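Long-range contacts in aldo-keto reductase family 1, member B4 (Aldose reductase) (Schistosoma japonicum, PDB 4HBK), which probably reduces aldehydes, including the open-chain form of sugars, to alcohols with NADPH, as an aldose reductase of the aldo/keto reductase family: residues 54-59 against 291-296; 69-74 against 300-305; 146-151 against 167-172. All coordinates share one frame; numbering follows the deposited sequence.

The three contacts lie in a (beta/alpha)8 barrel. Interactions 1 and 2 both join the helix after the first barrel strand, or the loop leading to it, to the region of helix 295-302 after the eighth, with centres about 15 Å apart. Interaction 1 is nearest the predicted catalytic group, with the side chain of Lys291 about 3 Å from that of Tyr82. Interaction 2 sits at the other end of the same two helices, away from the annotated sites. Interaction 3 belongs to the loop after the fourth strand, where the side chain of Pro146 is about 7 Å from that of His144, a predicted substrate-binding residue. Interactions 1 and 3 are centred about 30 Å apart.

Interaction 1: 54-59 against 291-296; sequences WNSPPG and KSVTFK
Apolar packing of Trp54 and Ser56 against Lys291 and Val293 joins the loops that follow the first and last strands of the barrel; no hydrogen bond crosses between the two segments. The indole of Trp54 reaches over with its six-membered ring. CE3 lies 3.8 Å from Lys291 CB, and CH2 meets Val293 CG2 at 3.7 Å, both approaches being oblique to the ring. Between them the backbone of Ser292 runs along the rim, its N near the ring plane and 3.8 Å from Trp54 CZ3. The two methyls of Val293 divide the work: CG2 serves the indole, while CG1 sits 3.5 Å from Ser56 OG. Within its own loop Ser56 folds back, placing CB over one face of the Trp54 ring toward its rim, so serine and valine together hem in the six-membered ring. Trp54 CG stands between its backbone N and carbonyl carbon (chi1 89°), which swings the indole across to the other loop. Lys291 runs extended past Trp54 and bends only at its last torsion, bringing NZ within 3.8 Å of Trp54 CB. In related aldo-keto reductases the corresponding Lys-Ser loop helps bind the 2'-phosphate of NADPH; here Lys291 NZ is instead hydrogen-bonded to Thr53 O and to the hydroxyl of Tyr82, the predicted proton donor. Ser292 CB points away from the Trp54 loop, and its OG accepts a bond from Thr294 N at 3.1 Å, an ST turn just ahead of helix 295-302. Strands 51-52 and 287-288 lead into the two segments, and helix 60-71 lies alongside: Ser56 touches Val61, Val293 touches Glu60, and Phe295 makes a cation-pi contact with Lys67, while Ser292 rests on Arg297 and Ile298 of helix 295-302.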
ATOM      1  N   TRP A  54       6.395   6.938  -4.875  1.00 17.67           N
ATOM      2  CA  TRP A  54       7.232   7.315  -3.755  1.00 23.41           C
ATOM      3  C   TRP A  54       7.873   8.663  -4.037  1.00 23.27           C
ATOM      4  O   TRP A  54       7.634   9.263  -5.091  1.00 20.61           O
ATOM      5  CB  TRP A  54       8.269   6.225  -3.447  1.00 21.69           C
ATOM      6  CG  TRP A  54       9.569   6.338  -4.191  1.00 23.45           C
ATOM      7  CD1 TRP A  54      10.720   6.933  -3.746  1.00 24.50           C
ATOM      8  CD2 TRP A  54       9.865   5.825  -5.499  1.00 25.84           C
ATOM      9  NE1 TRP A  54      11.706   6.827  -4.701  1.00 24.91           N
ATOM     10  CE2 TRP A  54      11.207   6.153  -5.785  1.00 24.96           C
ATOM     11  CE3 TRP A  54       9.122   5.127  -6.458  1.00 24.84           C
ATOM     12  CZ2 TRP A  54      11.823   5.802  -6.987  1.00 21.46           C
ATOM     13  CZ3 TRP A  54       9.737   4.781  -7.653  1.00 22.15           C
ATOM     14  CH2 TRP A  54      11.076   5.116  -7.904  1.00 22.28           C
ATOM     15  N   ASN A  55       8.661   9.143  -3.084  1.00 21.88           N
ATOM     16  CA  ASN A  55       9.331  10.423  -3.224  1.00 24.05           C
ATOM     17  C   ASN A  55      10.486  10.312  -4.219  1.00 26.95           C
ATOM     18  O   ASN A  55      11.653  10.467  -3.854  1.00 23.75           O
ATOM     19  CB  ASN A  55       9.845  10.909  -1.864  1.00 29.86           C
ATOM     20  CG  ASN A  55      10.136  12.403  -1.851  1.00 40.37           C
ATOM     21  OD1 ASN A  55      10.167  13.027  -0.790  1.00 44.50           O
ATOM     22  ND2 ASN A  55      10.332  12.986  -3.035  1.00 30.83           N
ATOM     23  N   SER A  56      10.142  10.037  -5.474  1.00 25.39           N
ATOM     24  CA  SER A  56      11.109   9.929  -6.558  1.00 23.96           C
ATOM     25  C   SER A  56      11.482  11.310  -7.087  1.00 28.59           C
ATOM     26  O   SER A  56      10.764  12.288  -6.845  1.00 26.29           O
ATOM     27  CB  SER A  56      10.518   9.090  -7.689  1.00 25.14           C
ATOM     28  OG  SER A  56       9.266   9.617  -8.086  1.00 19.14           O
ATOM     29  N   PRO A  57      12.602  11.392  -7.826  1.00 25.81           N
ATOM     30  CA  PRO A  57      13.099  12.646  -8.405  1.00 30.24           C
ATOM     31  C   PRO A  57      11.995  13.386  -9.152  1.00 28.12           C
ATOM     32  O   PRO A  57      11.119  12.735  -9.715  1.00 25.71           O
ATOM     33  CB  PRO A  57      14.171  12.172  -9.386  1.00 28.70           C
ATOM     34  CG  PRO A  57      14.663  10.886  -8.804  1.00 32.95           C
ATOM     35  CD  PRO A  57      13.443  10.240  -8.202  1.00 27.92           C
ATOM     36  N   PRO A  58      12.058  14.726  -9.182  1.00 27.68           N
ATOM     37  CA  PRO A  58      10.964  15.578  -9.669  1.00 28.21           C
ATOM     38  C   PRO A  58      10.574  15.276 -11.119  1.00 27.52           C
ATOM     39  O   PRO A  58      11.452  15.131 -11.976  1.00 22.92           O
ATOM     40  CB  PRO A  58      11.542  17.003  -9.562  1.00 33.17           C
ATOM     41  CG  PRO A  58      12.730  16.885  -8.652  1.00 37.27           C
ATOM     42  CD  PRO A  58      13.270  15.505  -8.874  1.00 36.36           C
ATOM     43  N   GLY A  59       9.270  15.191 -11.385  1.00 21.50           N
ATOM     44  CA  GLY A  59       8.791  14.956 -12.736  1.00 17.56           C
ATOM     45  C   GLY A  59       8.726  13.487 -13.102  1.00 18.69           C
ATOM     46  O   GLY A  59       8.101  13.103 -14.096  1.00 21.51           O
ATOM     47  N   LYS A 291       6.609  -0.313  -6.927  1.00 12.74           N
ATOM     48  CA  LYS A 291       7.013   1.067  -7.190  1.00 16.20           C
ATOM     49  C   LYS A 291       7.970   1.144  -8.381  1.00 16.94           C
ATOM     50  O   LYS A 291       8.931   0.384  -8.468  1.00 15.39           O
ATOM     51  CB  LYS A 291       7.724   1.644  -5.963  1.00 16.48           C
ATOM     52  CG  LYS A 291       6.921   1.564  -4.680  1.00 25.02           C
ATOM     53  CD  LYS A 291       7.723   2.049  -3.464  1.00 30.86           C
ATOM     54  CE  LYS A 291       6.877   2.022  -2.183  1.00 31.17           C
ATOM     55  NZ  LYS A 291       6.319   3.357  -1.854  1.00 27.60           N
ATOM     56  N   SER A 292       7.719   2.068  -9.295  1.00 19.15           N
ATOM     57  CA  SER A 292       8.682   2.325 -10.354  1.00 17.17           C
ATOM     58  C   SER A 292       8.426   3.653 -11.048  1.00 18.23           C
ATOM     59  O   SER A 292       7.291   4.109 -11.146  1.00 15.77           O
ATOM     60  CB  SER A 292       8.689   1.192 -11.373  1.00 16.57           C
ATOM     61  OG  SER A 292       9.724   1.400 -12.317  1.00 18.58           O
ATOM     62  N   VAL A 293       9.500   4.282 -11.506  1.00 15.80           N
ATOM     63  CA  VAL A 293       9.377   5.441 -12.369  1.00 19.90           C
ATOM     64  C   VAL A 293      10.081   5.169 -13.694  1.00 16.55           C
ATOM     65  O   VAL A 293      10.129   6.038 -14.555  1.00 16.08           O
ATOM     66  CB  VAL A 293       9.940   6.726 -11.725  1.00 23.58           C
ATOM     67  CG1 VAL A 293       9.037   7.190 -10.569  1.00 19.30           C
ATOM     68  CG2 VAL A 293      11.398   6.516 -11.275  1.00 20.01           C
ATOM     69  N   THR A 294      10.614   3.957 -13.854  1.00 15.25           N
ATOM     70  CA  THR A 294      11.243   3.544 -15.114  1.00 15.47           C
ATOM     71  C   THR A 294      10.213   2.902 -16.047  1.00 15.68           C
ATOM     72  O   THR A 294       9.640   1.866 -15.715  1.00 14.76           O
ATOM     73  CB  THR A 294      12.364   2.527 -14.871  1.00 20.27           C
ATOM     74  OG1 THR A 294      13.229   2.996 -13.829  1.00 21.65           O
ATOM     75  CG2 THR A 294      13.181   2.325 -16.135  1.00 20.43           C
ATOM     76  N   PHE A 295       9.990   3.513 -17.212  1.00 16.45           N
ATOM     77  CA  PHE A 295       8.992   3.027 -18.177  1.00 15.22           C
ATOM     78  C   PHE A 295       9.051   1.515 -18.432  1.00 16.83           C
ATOM     79  O   PHE A 295       8.033   0.831 -18.356  1.00 14.98           O
ATOM     80  CB  PHE A 295       9.108   3.769 -19.516  1.00 14.41           C
ATOM     81  CG  PHE A 295       8.811   5.249 -19.433  1.00 15.14           C
ATOM     82  CD1 PHE A 295       8.268   5.807 -18.284  1.00 13.57           C
ATOM     83  CD2 PHE A 295       9.070   6.078 -20.517  1.00 12.27           C
ATOM     84  CE1 PHE A 295       7.998   7.167 -18.215  1.00 13.44           C
ATOM     85  CE2 PHE A 295       8.796   7.434 -20.456  1.00 12.37           C
ATOM     86  CZ  PHE A 295       8.258   7.980 -19.308  1.00 13.41           C
ATOM     87  N   LYS A 296      10.234   0.993 -18.750  1.00 17.94           N
ATOM     88  CA  LYS A 296      10.364  -0.431 -19.066  1.00 17.48           C
ATOM     89  C   LYS A 296       9.961  -1.328 -17.895  1.00 15.51           C
ATOM     90  O   LYS A 296       9.409  -2.402 -18.105  1.00 13.67           O
ATOM     91  CB  LYS A 296      11.784  -0.767 -19.510  1.00 19.57           C
ATOM     92  CG  LYS A 296      12.241  -0.005 -20.754  1.00 34.62           C
ATOM     93  CD  LYS A 296      11.977  -0.785 -22.036  1.00 40.83           C
ATOM     94  CE  LYS A 296      13.247  -0.876 -22.896  1.00 41.38           C
ATOM     95  NZ  LYS A 296      13.054  -1.733 -24.112  1.00 47.18           N
TER

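Interaction 2: 69-74 against 300-305; sequences LEIGYR and ENFQVF
Phe302 slides over Tyr73 from the opposite direction, setting its CD1 above the centre of the tyrosine ring, 3.8 Å from the plane. The ring planes are inclined at 34° with centroids 4.9 Å apart, an oblique overlap in which Phe302 CB also packs on Tyr73 CE1, at 3.7 Å. With CG opposite its own N (chi1 -168°), Phe302 extends out of helix 295-302 into the corner where helix 60-71 ends. Ile71 CG2 touches Phe302 CD2 at 3.7 Å, and at the far end of the ring Phe302 CZ comes to 3.5 Å from Gly72 C. Gly72 leaves helical geometry with positive phi, and its lack of a side chain lets the phenyl ring lie directly against the turning backbone. The phenolic end of Tyr73 passes Asn301, its OH 3.4 Å from Asn301 CB. That hydroxyl is bonded to Ile298 O and also receives a bond from a water that Asn301 ND2 donates to. A second water spans the other side of the contact, donating to Ile71 O and accepting at 3.3 Å from Gln303 NE2, whose main partner is Glu299 O. Behind the turn, Arg74 NH1 donates to Leu69 O and to Tyr73 O, tying the end of the helix to the chain that leaves it. Between the two segments the direct contact is thus apolar, with polar groups at its margins met by the two waters and, just outside, by the Tyr73 OH bond to Ile298 O; the ring overlap and close fit imply van der Waals packing as the main direct contact.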
ATOM      1  N   LEU A  69      -0.945   4.187 -16.803  1.00  9.94           N
ATOM      2  CA  LEU A  69      -2.338   4.163 -17.244  1.00  9.38           C
ATOM      3  C   LEU A  69      -2.429   3.769 -18.721  1.00 13.05           C
ATOM      4  O   LEU A  69      -3.344   3.055 -19.112  1.00  9.91           O
ATOM      5  CB  LEU A  69      -3.050   5.499 -16.980  1.00 10.28           C
ATOM      6  CG  LEU A  69      -3.274   5.959 -15.531  1.00 16.12           C
ATOM      7  CD1 LEU A  69      -3.882   7.369 -15.476  1.00 11.76           C
ATOM      8  CD2 LEU A  69      -4.152   4.993 -14.777  1.00 13.57           C
ATOM      9  N   GLU A  70      -1.464   4.216 -19.529  1.00 10.88           N
ATOM     10  CA  GLU A  70      -1.393   3.809 -20.939  1.00 15.26           C
ATOM     11  C   GLU A  70      -1.171   2.309 -21.092  1.00 12.94           C
ATOM     12  O   GLU A  70      -1.754   1.670 -21.964  1.00 13.41           O
ATOM     13  CB  GLU A  70      -0.291   4.577 -21.685  1.00  8.93           C
ATOM     14  CG  GLU A  70      -0.665   6.020 -21.941  1.00 13.65           C
ATOM     15  CD  GLU A  70       0.498   6.912 -22.364  1.00 20.70           C
ATOM     16  OE1 GLU A  70       1.684   6.495 -22.292  1.00 16.08           O
ATOM     17  OE2 GLU A  70       0.204   8.053 -22.777  1.00 20.97           O
ATOM     18  N   ILE A  71      -0.307   1.764 -20.248  1.00 11.62           N
ATOM     19  CA  ILE A  71      -0.017   0.341 -20.240  1.00 10.87           C
ATOM     20  C   ILE A  71      -1.251  -0.499 -19.842  1.00 13.91           C
ATOM     21  O   ILE A  71      -1.444  -1.599 -20.333  1.00 15.06           O
ATOM     22  CB  ILE A  71       1.204   0.058 -19.319  1.00 10.81           C
ATOM     23  CG1 ILE A  71       2.490   0.459 -20.048  1.00 16.23           C
ATOM     24  CG2 ILE A  71       1.260  -1.412 -18.885  1.00 10.20           C
ATOM     25  CD1 ILE A  71       3.675   0.673 -19.130  1.00 19.22           C
ATOM     26  N   GLY A  72      -2.089   0.027 -18.958  1.00 13.20           N
ATOM     27  CA  GLY A  72      -3.270  -0.703 -18.545  1.00 12.23           C
ATOM     28  C   GLY A  72      -3.568  -0.672 -17.051  1.00 11.03           C
ATOM     29  O   GLY A  72      -4.650  -1.059 -16.647  1.00 13.09           O
ATOM     30  N   TYR A  73      -2.624  -0.227 -16.228  1.00 11.26           N
ATOM     31  CA  TYR A  73      -2.874  -0.094 -14.792  1.00 10.55           C
ATOM     32  C   TYR A  73      -4.155   0.714 -14.541  1.00 11.68           C
ATOM     33  O   TYR A  73      -4.389   1.729 -15.206  1.00  9.32           O
ATOM     34  CB  TYR A  73      -1.730   0.652 -14.108  1.00  9.89           C
ATOM     35  CG  TYR A  73      -0.396  -0.068 -13.975  1.00 11.99           C
ATOM     36  CD1 TYR A  73       0.461  -0.205 -15.066  1.00  9.36           C
ATOM     37  CD2 TYR A  73       0.041  -0.538 -12.731  1.00  9.68           C
ATOM     38  CE1 TYR A  73       1.689  -0.835 -14.935  1.00  9.55           C
ATOM     39  CE2 TYR A  73       1.276  -1.164 -12.586  1.00 10.61           C
ATOM     40  CZ  TYR A  73       2.094  -1.302 -13.699  1.00 11.57           C
ATOM     41  OH  TYR A  73       3.316  -1.917 -13.570  1.00 11.28           O
ATOM     42  N   ARG A  74      -4.956   0.293 -13.559  1.00 10.39           N
ATOM     43  CA  ARG A  74      -6.199   0.992 -13.217  1.00 10.89           C
ATOM     44  C   ARG A  74      -6.280   1.250 -11.704  1.00 11.91           C
ATOM     45  O   ARG A  74      -7.357   1.388 -11.124  1.00 11.60           O
ATOM     46  CB  ARG A  74      -7.420   0.199 -13.712  1.00 13.58           C
ATOM     47  CG  ARG A  74      -7.547   0.116 -15.251  1.00 10.77           C
ATOM     48  CD  ARG A  74      -7.768   1.503 -15.855  1.00 12.70           C
ATOM     49  NE  ARG A  74      -7.874   1.494 -17.318  1.00 12.54           N
ATOM     50  CZ  ARG A  74      -6.861   1.731 -18.151  1.00 15.12           C
ATOM     51  NH1 ARG A  74      -5.640   1.981 -17.681  1.00 11.16           N
ATOM     52  NH2 ARG A  74      -7.065   1.711 -19.459  1.00 12.15           N
ATOM     53  N   GLU A 300       6.972  -4.034 -17.733  1.00 14.12           N
ATOM     54  CA  GLU A 300       7.285  -5.401 -17.340  1.00 17.26           C
ATOM     55  C   GLU A 300       6.428  -5.884 -16.154  1.00 14.09           C
ATOM     56  O   GLU A 300       5.864  -6.981 -16.184  1.00 13.09           O
ATOM     57  CB  GLU A 300       8.781  -5.513 -17.031  1.00 14.06           C
ATOM     58  CG  GLU A 300       9.187  -6.707 -16.197  1.00 18.36           C
ATOM     59  CD  GLU A 300      10.702  -6.752 -15.927  1.00 25.47           C
ATOM     60  OE1 GLU A 300      11.466  -5.962 -16.536  1.00 29.92           O
ATOM     61  OE2 GLU A 300      11.128  -7.587 -15.102  1.00 17.87           O
ATOM     62  N   ASN A 301       6.317  -5.059 -15.121  1.00 15.31           N
ATOM     63  CA  ASN A 301       5.567  -5.439 -13.917  1.00 14.19           C
ATOM     64  C   ASN A 301       4.114  -5.807 -14.212  1.00 15.20           C
ATOM     65  O   ASN A 301       3.485  -6.552 -13.455  1.00 15.17           O
ATOM     66  CB  ASN A 301       5.608  -4.325 -12.864  1.00 12.47           C
ATOM     67  CG  ASN A 301       6.989  -4.150 -12.243  1.00 14.76           C
ATOM     68  OD1 ASN A 301       7.844  -5.018 -12.370  1.00 13.09           O
ATOM     69  ND2 ASN A 301       7.201  -3.028 -11.557  1.00 10.07           N
ATOM     70  N   PHE A 302       3.577  -5.289 -15.312  1.00 12.45           N
ATOM     71  CA  PHE A 302       2.161  -5.478 -15.608  1.00 13.07           C
ATOM     72  C   PHE A 302       1.893  -6.784 -16.365  1.00 15.95           C
ATOM     73  O   PHE A 302       0.757  -7.246 -16.414  1.00 14.99           O
ATOM     74  CB  PHE A 302       1.628  -4.275 -16.400  1.00 12.84           C
ATOM     75  CG  PHE A 302       0.118  -4.216 -16.508  1.00 11.77           C
ATOM     76  CD1 PHE A 302      -0.659  -3.849 -15.414  1.00 12.53           C
ATOM     77  CD2 PHE A 302      -0.517  -4.486 -17.713  1.00 12.28           C
ATOM     78  CE1 PHE A 302      -2.051  -3.787 -15.511  1.00 13.62           C
ATOM     79  CE2 PHE A 302      -1.901  -4.415 -17.828  1.00 13.72           C
ATOM     80  CZ  PHE A 302      -2.672  -4.071 -16.729  1.00 13.13           C
ATOM     81  N   GLN A 303       2.926  -7.385 -16.953  1.00 14.33           N
ATOM     82  CA  GLN A 303       2.712  -8.590 -17.755  1.00 14.61           C
ATOM     83  C   GLN A 303       2.803  -9.841 -16.888  1.00 14.84           C
ATOM     84  O   GLN A 303       3.711 -10.655 -17.053  1.00 13.40           O
ATOM     85  CB  GLN A 303       3.723  -8.682 -18.905  1.00 16.12           C
ATOM     86  CG  GLN A 303       4.097  -7.350 -19.559  1.00 17.96           C
ATOM     87  CD  GLN A 303       2.900  -6.604 -20.130  1.00 22.93           C
ATOM     88  OE1 GLN A 303       1.964  -7.208 -20.657  1.00 27.05           O
ATOM     89  NE2 GLN A 303       2.923  -5.280 -20.021  1.00 21.10           N
ATOM     90  N   VAL A 304       1.862  -9.995 -15.966  1.00 14.32           N
ATOM     91  CA  VAL A 304       1.918 -11.086 -15.004  1.00 13.87           C
ATOM     92  C   VAL A 304       0.631 -11.907 -14.969  1.00 15.13           C
ATOM     93  O   VAL A 304       0.358 -12.595 -13.985  1.00 12.51           O
ATOM     94  CB  VAL A 304       2.177 -10.547 -13.582  1.00 12.79           C
ATOM     95  CG1 VAL A 304       3.580  -9.993 -13.464  1.00 11.71           C
ATOM     96  CG2 VAL A 304       1.150  -9.477 -13.228  1.00 12.35           C
ATOM     97  N   PHE A 305      -0.164 -11.832 -16.033  1.00 16.19           N
ATOM     98  CA  PHE A 305      -1.484 -12.463 -16.032  1.00 18.05           C
ATOM     99  C   PHE A 305      -1.650 -13.540 -17.094  1.00 21.99           C
ATOM    100  O   PHE A 305      -2.781 -13.894 -17.436  1.00 23.55           O
ATOM    101  CB  PHE A 305      -2.591 -11.412 -16.202  1.00 16.01           C
ATOM    102  CG  PHE A 305      -2.645 -10.412 -15.090  1.00 21.91           C
ATOM    103  CD1 PHE A 305      -3.097 -10.780 -13.832  1.00 18.16           C
ATOM    104  CD2 PHE A 305      -2.239  -9.102 -15.298  1.00 18.45           C
ATOM    105  CE1 PHE A 305      -3.145  -9.859 -12.804  1.00 20.66           C
ATOM    106  CE2 PHE A 305      -2.278  -8.178 -14.278  1.00 17.66           C
ATOM    107  CZ  PHE A 305      -2.731  -8.556 -13.024  1.00 19.00           C
TER
HETATM  108  O   HOH W   1       0.396  -3.778 -21.451  1.00 27.07           O
HETATM  109  O   HOH W   2       5.207  -0.846 -11.484  1.00 13.74           O

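Interaction 3: 146-151 against 167-172; sequences PVPLKH and DNVPHE
His171 donates from NE2 to Pro146 O in a short, nearly straight bond (2.7 Å, 175° at the hydrogen). The oxygen lies in the imidazole plane and offers a lone pair in its own carbonyl plane, a geometry consistent with a protonated NE2 and one that helps fix the turn of the ring. Its NE2 also sits 3.4 Å from Pro146 CB, and Phe195 meets the imidazole from outside the two segments. Midway along, Pro148 is pressed into the returning chain: CG lies 3.2 Å from Asp167 O and 3.6 Å from Val169 N, while CB faces Val169 CG2. The carbonyl of Pro148 takes a bond from Asp167 N at 3.0 Å, the donor standing well above the carbonyl plane. These residues make the close-packed side of the contact. Toward Lys150 and His151 it becomes watery. Asp167 CB still packs on Leu149 C at 3.6 Å, but the carboxylate, carried away from its own N (chi1 -165°), bridges through water to segment 146-151. One water donates to Asp167 OD2 at 2.8 Å and accepts from His151 N; another lies between OD2 and Leu149 O, though its proton sharing is uncertain. OD2 also forms a salt bridge with Arg118, while OD1 accepts from Asn168 N, so the carboxylate is held on several sides, and its negative charge is probably favoured. The segments run roughly antiparallel, 148° apart end to end, and form the two limbs of one long excursion between strand 138-143 and helix 171-183. Such an insertion after the fourth strand is loop A of the aldo-keto reductase barrel, which in relatives borders the substrate pocket.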
ATOM      1  N   PRO A 146       0.767   2.698  12.772  1.00  8.69           N
ATOM      2  CA  PRO A 146       0.162   2.700  14.115  1.00 11.37           C
ATOM      3  C   PRO A 146       0.880   3.621  15.122  1.00 12.31           C
ATOM      4  O   PRO A 146       0.538   3.621  16.317  1.00 10.01           O
ATOM      5  CB  PRO A 146       0.301   1.247  14.583  1.00  9.21           C
ATOM      6  CG  PRO A 146       1.202   0.553  13.574  1.00 10.16           C
ATOM      7  CD  PRO A 146       1.650   1.542  12.551  1.00 10.16           C
ATOM      8  N   VAL A 147       1.848   4.399  14.647  1.00  8.86           N
ATOM      9  CA  VAL A 147       2.660   5.247  15.534  1.00 10.60           C
ATOM     10  C   VAL A 147       2.453   6.744  15.279  1.00 10.90           C
ATOM     11  O   VAL A 147       3.004   7.303  14.340  1.00  8.23           O
ATOM     12  CB  VAL A 147       4.162   4.934  15.389  1.00 11.99           C
ATOM     13  CG1 VAL A 147       5.002   5.903  16.242  1.00 13.46           C
ATOM     14  CG2 VAL A 147       4.448   3.480  15.770  1.00 11.33           C
ATOM     15  N   PRO A 148       1.659   7.404  16.127  1.00 10.29           N
ATOM     16  CA  PRO A 148       1.430   8.829  15.884  1.00 12.66           C
ATOM     17  C   PRO A 148       2.669   9.674  16.185  1.00 14.33           C
ATOM     18  O   PRO A 148       3.475   9.312  17.039  1.00 15.21           O
ATOM     19  CB  PRO A 148       0.267   9.176  16.832  1.00 12.14           C
ATOM     20  CG  PRO A 148       0.253   8.089  17.842  1.00 17.16           C
ATOM     21  CD  PRO A 148       0.785   6.859  17.176  1.00 11.50           C
ATOM     22  N   LEU A 149       2.805  10.786  15.470  1.00 11.42           N
ATOM     23  CA  LEU A 149       3.914  11.716  15.623  1.00 14.85           C
ATOM     24  C   LEU A 149       3.324  13.087  15.934  1.00 15.01           C
ATOM     25  O   LEU A 149       2.168  13.370  15.571  1.00 12.83           O
ATOM     26  CB  LEU A 149       4.717  11.785  14.326  1.00 10.88           C
ATOM     27  CG  LEU A 149       5.975  10.919  14.199  1.00 13.40           C
ATOM     28  CD1 LEU A 149       5.918   9.650  15.011  1.00 12.74           C
ATOM     29  CD2 LEU A 149       6.245  10.609  12.731  1.00 13.69           C
ATOM     30  N   LYS A 150       4.100  13.933  16.605  1.00 12.62           N
ATOM     31  CA  LYS A 150       3.613  15.252  17.012  1.00 16.42           C
ATOM     32  C   LYS A 150       3.116  16.071  15.823  1.00 16.60           C
ATOM     33  O   LYS A 150       3.789  16.181  14.799  1.00 18.79           O
ATOM     34  CB  LYS A 150       4.700  16.020  17.773  1.00 21.64           C
ATOM     35  CG  LYS A 150       4.252  17.382  18.301  1.00 23.63           C
ATOM     36  CD  LYS A 150       5.384  18.115  19.022  1.00 36.22           C
ATOM     37  CE  LYS A 150       6.373  18.749  18.043  1.00 40.15           C
ATOM     38  NZ  LYS A 150       5.856  20.033  17.462  1.00 52.07           N
ATOM     39  N   HIS A 151       1.931  16.648  15.961  1.00 13.99           N
ATOM     40  CA  HIS A 151       1.362  17.464  14.899  1.00 19.81           C
ATOM     41  C   HIS A 151       1.910  18.885  14.908  1.00 23.98           C
ATOM     42  O   HIS A 151       2.281  19.405  15.956  1.00 23.48           O
ATOM     43  CB  HIS A 151      -0.158  17.540  15.052  1.00 20.92           C
ATOM     44  CG  HIS A 151      -0.812  18.452  14.062  1.00 24.99           C
ATOM     45  ND1 HIS A 151      -0.922  19.814  14.262  1.00 27.48           N
ATOM     46  CD2 HIS A 151      -1.382  18.203  12.859  1.00 19.95           C
ATOM     47  CE1 HIS A 151      -1.538  20.361  13.228  1.00 25.33           C
ATOM     48  NE2 HIS A 151      -1.828  19.407  12.363  1.00 26.58           N
ATOM     49  N   ASP A 167       3.764  10.996  19.546  1.00 17.38           N
ATOM     50  CA  ASP A 167       2.497  11.440  20.107  1.00 16.24           C
ATOM     51  C   ASP A 167       1.723  10.215  20.591  1.00 16.79           C
ATOM     52  O   ASP A 167       2.069   9.083  20.249  1.00 18.65           O
ATOM     53  CB  ASP A 167       1.695  12.259  19.079  1.00 14.24           C
ATOM     54  CG  ASP A 167       0.557  13.052  19.723  1.00 19.33           C
ATOM     55  OD1 ASP A 167       0.501  13.101  20.971  1.00 14.73           O
ATOM     56  OD2 ASP A 167      -0.277  13.632  18.987  1.00 15.86           O
ATOM     57  N   ASN A 168       0.696  10.431  21.406  1.00 16.39           N
ATOM     58  CA  ASN A 168      -0.134   9.327  21.888  1.00 16.75           C
ATOM     59  C   ASN A 168      -1.599   9.504  21.485  1.00 17.57           C
ATOM     60  O   ASN A 168      -2.279  10.402  21.978  1.00 16.12           O
ATOM     61  CB  ASN A 168      -0.023   9.185  23.408  1.00 25.35           C
ATOM     62  CG  ASN A 168       1.404   8.966  23.871  1.00 34.60           C
ATOM     63  OD1 ASN A 168       2.291   8.643  23.073  1.00 42.80           O
ATOM     64  ND2 ASN A 168       1.636   9.133  25.171  1.00 45.72           N
ATOM     65  N   VAL A 169      -2.079   8.649  20.584  1.00 16.07           N
ATOM     66  CA  VAL A 169      -3.452   8.742  20.095  1.00 14.89           C
ATOM     67  C   VAL A 169      -4.017   7.351  19.893  1.00 16.71           C
ATOM     68  O   VAL A 169      -3.522   6.602  19.055  1.00 13.35           O
ATOM     69  CB  VAL A 169      -3.531   9.464  18.740  1.00 15.91           C
ATOM     70  CG1 VAL A 169      -4.985   9.644  18.341  1.00 12.99           C
ATOM     71  CG2 VAL A 169      -2.801  10.812  18.794  1.00 15.77           C
ATOM     72  N   PRO A 170      -5.067   6.997  20.651  1.00 14.94           N
ATOM     73  CA  PRO A 170      -5.573   5.633  20.491  1.00 17.90           C
ATOM     74  C   PRO A 170      -5.990   5.343  19.051  1.00 13.02           C
ATOM     75  O   PRO A 170      -6.587   6.183  18.367  1.00 12.77           O
ATOM     76  CB  PRO A 170      -6.775   5.596  21.439  1.00 18.66           C
ATOM     77  CG  PRO A 170      -6.452   6.643  22.482  1.00 18.25           C
ATOM     78  CD  PRO A 170      -5.810   7.741  21.683  1.00 17.24           C
ATOM     79  N   HIS A 171      -5.664   4.145  18.595  1.00 10.83           N
ATOM     80  CA  HIS A 171      -6.028   3.737  17.248  1.00 12.75           C
ATOM     81  C   HIS A 171      -7.516   3.885  16.975  1.00 13.21           C
ATOM     82  O   HIS A 171      -7.901   4.354  15.905  1.00 10.08           O
ATOM     83  CB  HIS A 171      -5.545   2.319  16.988  1.00  9.85           C
ATOM     84  CG  HIS A 171      -4.056   2.199  16.989  1.00 14.36           C
ATOM     85  ND1 HIS A 171      -3.393   1.036  17.304  1.00 11.47           N
ATOM     86  CD2 HIS A 171      -3.095   3.119  16.713  1.00 11.24           C
ATOM     87  CE1 HIS A 171      -2.090   1.235  17.218  1.00 12.66           C
ATOM     88  NE2 HIS A 171      -1.883   2.490  16.857  1.00 12.05           N
ATOM     89  N   GLU A 172      -8.350   3.513  17.945  1.00 11.01           N
ATOM     90  CA  GLU A 172      -9.798   3.535  17.736  1.00 14.57           C
ATOM     91  C   GLU A 172     -10.348   4.949  17.593  1.00 14.10           C
ATOM     92  O   GLU A 172     -11.375   5.154  16.937  1.00 13.94           O
ATOM     93  CB  GLU A 172     -10.550   2.756  18.828  1.00 16.07           C
ATOM     94  CG  GLU A 172     -10.295   3.215  20.267  1.00 17.53           C
ATOM     95  CD  GLU A 172      -9.061   2.565  20.905  1.00 20.42           C
ATOM     96  OE1 GLU A 172      -8.169   2.092  20.169  1.00 16.57           O
ATOM     97  OE2 GLU A 172      -8.985   2.526  22.156  1.00 26.48           O
TER
HETATM   98  O   HOH W   3      -0.758  12.379  16.115  1.00 20.75           O
HETATM   99  O   HOH W   4       0.028  16.354  18.286  1.00 31.36           O